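Local coordinates for fibrinogen binding protein (PDB 3DOA) that probably binds fibrinogen and belongs to the NFACT family of proteins by its N-terminal and middle domains, at residues A[77-82]-A[127-131]. Sequence-based numbering, arbitrary orientation.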
loop_
_atom_site.group_PDB
_atom_site.type_symbol
_atom_site.label_atom_id
_atom_site.label_comp_id
_atom_site.label_asym_id
_atom_site.label_seq_id
_atom_site.Cartn_x
_atom_site.Cartn_y
_atom_site.Cartn_z
ATOM N N VAL A 77 2.451 11.446 -20.341
ATOM C CA VAL A 77 1.870 10.203 -20.742
ATOM C C VAL A 77 0.651 9.985 -19.909
ATOM O O VAL A 77 -0.392 9.573 -20.411
ATOM C CB VAL A 77 2.737 9.001 -20.528
ATOM C CG1 VAL A 77 1.924 7.773 -20.868
ATOM C CG2 VAL A 77 4.024 9.091 -21.343
ATOM N N PHE A 78 0.760 10.256 -18.623
ATOM C CA PHE A 78 -0.391 10.057 -17.757
ATOM C C PHE A 78 -1.652 10.905 -18.091
ATOM O O PHE A 78 -2.771 10.391 -18.123
ATOM C CB PHE A 78 0.048 10.309 -16.342
ATOM C CG PHE A 78 0.312 9.067 -15.569
ATOM C CD1 PHE A 78 1.089 8.033 -16.129
ATOM C CD2 PHE A 78 -0.150 8.951 -14.248
ATOM C CE1 PHE A 78 1.385 6.868 -15.386
ATOM C CE2 PHE A 78 0.134 7.819 -13.515
ATOM C CZ PHE A 78 0.894 6.765 -14.088
ATOM N N ARG A 79 -1.459 12.184 -18.331
ATOM C CA ARG A 79 -2.540 13.028 -18.776
ATOM C C ARG A 79 -3.205 12.528 -20.048
ATOM O O ARG A 79 -4.434 12.467 -20.120
ATOM C CB ARG A 79 -2.001 14.394 -19.049
ATOM C CG ARG A 79 -1.344 14.984 -17.845
ATOM C CD ARG A 79 -0.643 16.304 -18.124
ATOM N NE ARG A 79 -0.648 17.121 -16.917
ATOM C CZ ARG A 79 -0.176 18.353 -16.805
ATOM N NH1 ARG A 79 0.349 19.024 -17.820
ATOM N NH2 ARG A 79 -0.256 18.927 -15.631
ATOM N N LYS A 80 -2.392 12.182 -21.040
ATOM C CA LYS A 80 -2.877 11.630 -22.298
ATOM C C LYS A 80 -3.897 10.544 -22.085
ATOM O O LYS A 80 -4.968 10.554 -22.647
ATOM C CB LYS A 80 -1.727 10.984 -23.028
ATOM C CG LYS A 80 -1.762 11.106 -24.540
ATOM C CD LYS A 80 -0.690 10.189 -25.289
ATOM C CE LYS A 80 -1.334 8.943 -25.987
ATOM N NZ LYS A 80 -0.926 8.885 -27.431
ATOM N N HIS A 81 -3.564 9.583 -21.243
ATOM C CA HIS A 81 -4.417 8.415 -21.051
ATOM C C HIS A 81 -5.437 8.536 -19.944
ATOM O O HIS A 81 -6.412 7.783 -19.948
ATOM C CB HIS A 81 -3.561 7.221 -20.726
ATOM C CG HIS A 81 -2.669 6.789 -21.835
ATOM N ND1 HIS A 81 -2.911 5.647 -22.569
ATOM C CD2 HIS A 81 -1.494 7.289 -22.282
ATOM C CE1 HIS A 81 -1.934 5.488 -23.446
ATOM N NE2 HIS A 81 -1.064 6.472 -23.297
ATOM N N LEU A 82 -5.209 9.408 -18.967
ATOM C CA LEU A 82 -6.050 9.400 -17.753
ATOM C C LEU A 82 -6.812 10.687 -17.517
ATOM O O LEU A 82 -7.924 10.678 -17.058
ATOM C CB LEU A 82 -5.204 9.071 -16.527
ATOM C CG LEU A 82 -4.344 7.804 -16.630
ATOM C CD1 LEU A 82 -3.543 7.571 -15.359
ATOM C CD2 LEU A 82 -5.188 6.575 -16.982
ATOM N N ASN A 127 7.630 0.982 -7.879
ATOM C CA ASN A 127 7.302 1.409 -9.249
ATOM C C ASN A 127 5.844 1.862 -9.345
ATOM O O ASN A 127 4.955 1.457 -8.538
ATOM C CB ASN A 127 7.581 0.295 -10.269
ATOM C CG ASN A 127 8.225 0.805 -11.552
ATOM O OD1 ASN A 127 8.227 2.019 -11.840
ATOM N ND2 ASN A 127 8.765 -0.135 -12.350
ATOM N N LEU A 128 5.651 2.773 -10.292
ATOM C CA LEU A 128 4.353 3.217 -10.717
ATOM C C LEU A 128 4.255 2.863 -12.256
ATOM O O LEU A 128 5.179 3.153 -13.077
ATOM C CB LEU A 128 4.267 4.693 -10.430
ATOM C CG LEU A 128 2.955 5.366 -10.708
ATOM C CD1 LEU A 128 1.803 4.594 -10.131
ATOM C CD2 LEU A 128 3.029 6.719 -10.187
ATOM N N ILE A 129 3.157 2.188 -12.610
ATOM C CA ILE A 129 2.993 1.538 -13.924
ATOM C C ILE A 129 1.542 1.601 -14.468
ATOM O O ILE A 129 0.530 1.358 -13.767
ATOM C CB ILE A 129 3.394 0.046 -13.916
ATOM C CG1 ILE A 129 4.782 -0.180 -13.335
ATOM C CG2 ILE A 129 3.383 -0.535 -15.314
ATOM C CD1 ILE A 129 4.957 -1.669 -12.957
ATOM N N LEU A 130 1.475 1.911 -15.763
ATOM C CA LEU A 130 0.220 2.112 -16.449
ATOM C C LEU A 130 0.098 0.990 -17.456
ATOM O O LEU A 130 1.028 0.704 -18.202
ATOM C CB LEU A 130 0.277 3.469 -17.126
ATOM C CG LEU A 130 -1.017 4.036 -17.686
ATOM C CD1 LEU A 130 -2.137 4.123 -16.629
ATOM C CD2 LEU A 130 -0.632 5.385 -18.349
ATOM N N VAL A 131 -1.038 0.330 -17.448
ATOM C CA VAL A 131 -1.254 -0.765 -18.338
ATOM C C VAL A 131 -2.660 -0.584 -18.878
ATOM O O VAL A 131 -3.448 0.198 -18.308
ATOM C CB VAL A 131 -1.157 -2.088 -17.598
ATOM C CG1 VAL A 131 0.165 -2.174 -16.884
ATOM C CG2 VAL A 131 -2.301 -2.217 -16.623
#
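L130 and L128 both carry CG anti to the backbone N (chi1 -168° and -176°), leaving it beside the carbonyl carbon, and the CB of each points toward helix 73-82; the F78 ring, turned by a chi1 of -101°, brings its end nearer the strand than its CB bond does. L130 sits at the centre of the contact, and its two methyls divide the work. CD2 lies 3.9 Å from F78 CD1, approaching the ring obliquely, and also touches V77 CG1 at 4.3 Å and the CB of H81. CD1 packs against the branched end of L82, 3.9 Å from L82 CD2. The F78 ring also meets the N-terminal part of the strand, its CZ 4.2 Å from L128 CG. L82 CD1 lies 3.8 Å above the F78 ring plane, offset toward the rim, so L130 meets the two as one apolar surface. With the segment axes 10.7 Å apart at closest approach, side chains alone bridge the gap. V117 of the adjacent strand 112-120 touches L82, L128 and L130, and M36 of strand 33-40, in the four-stranded sheet, touches F78 and L82, so the helix packs against both sheets. H81 ND1 is hydrogen-bonded to R115 NE. The chemistry therefore implies dispersion and burial of hydrocarbon as what joins helix to strand.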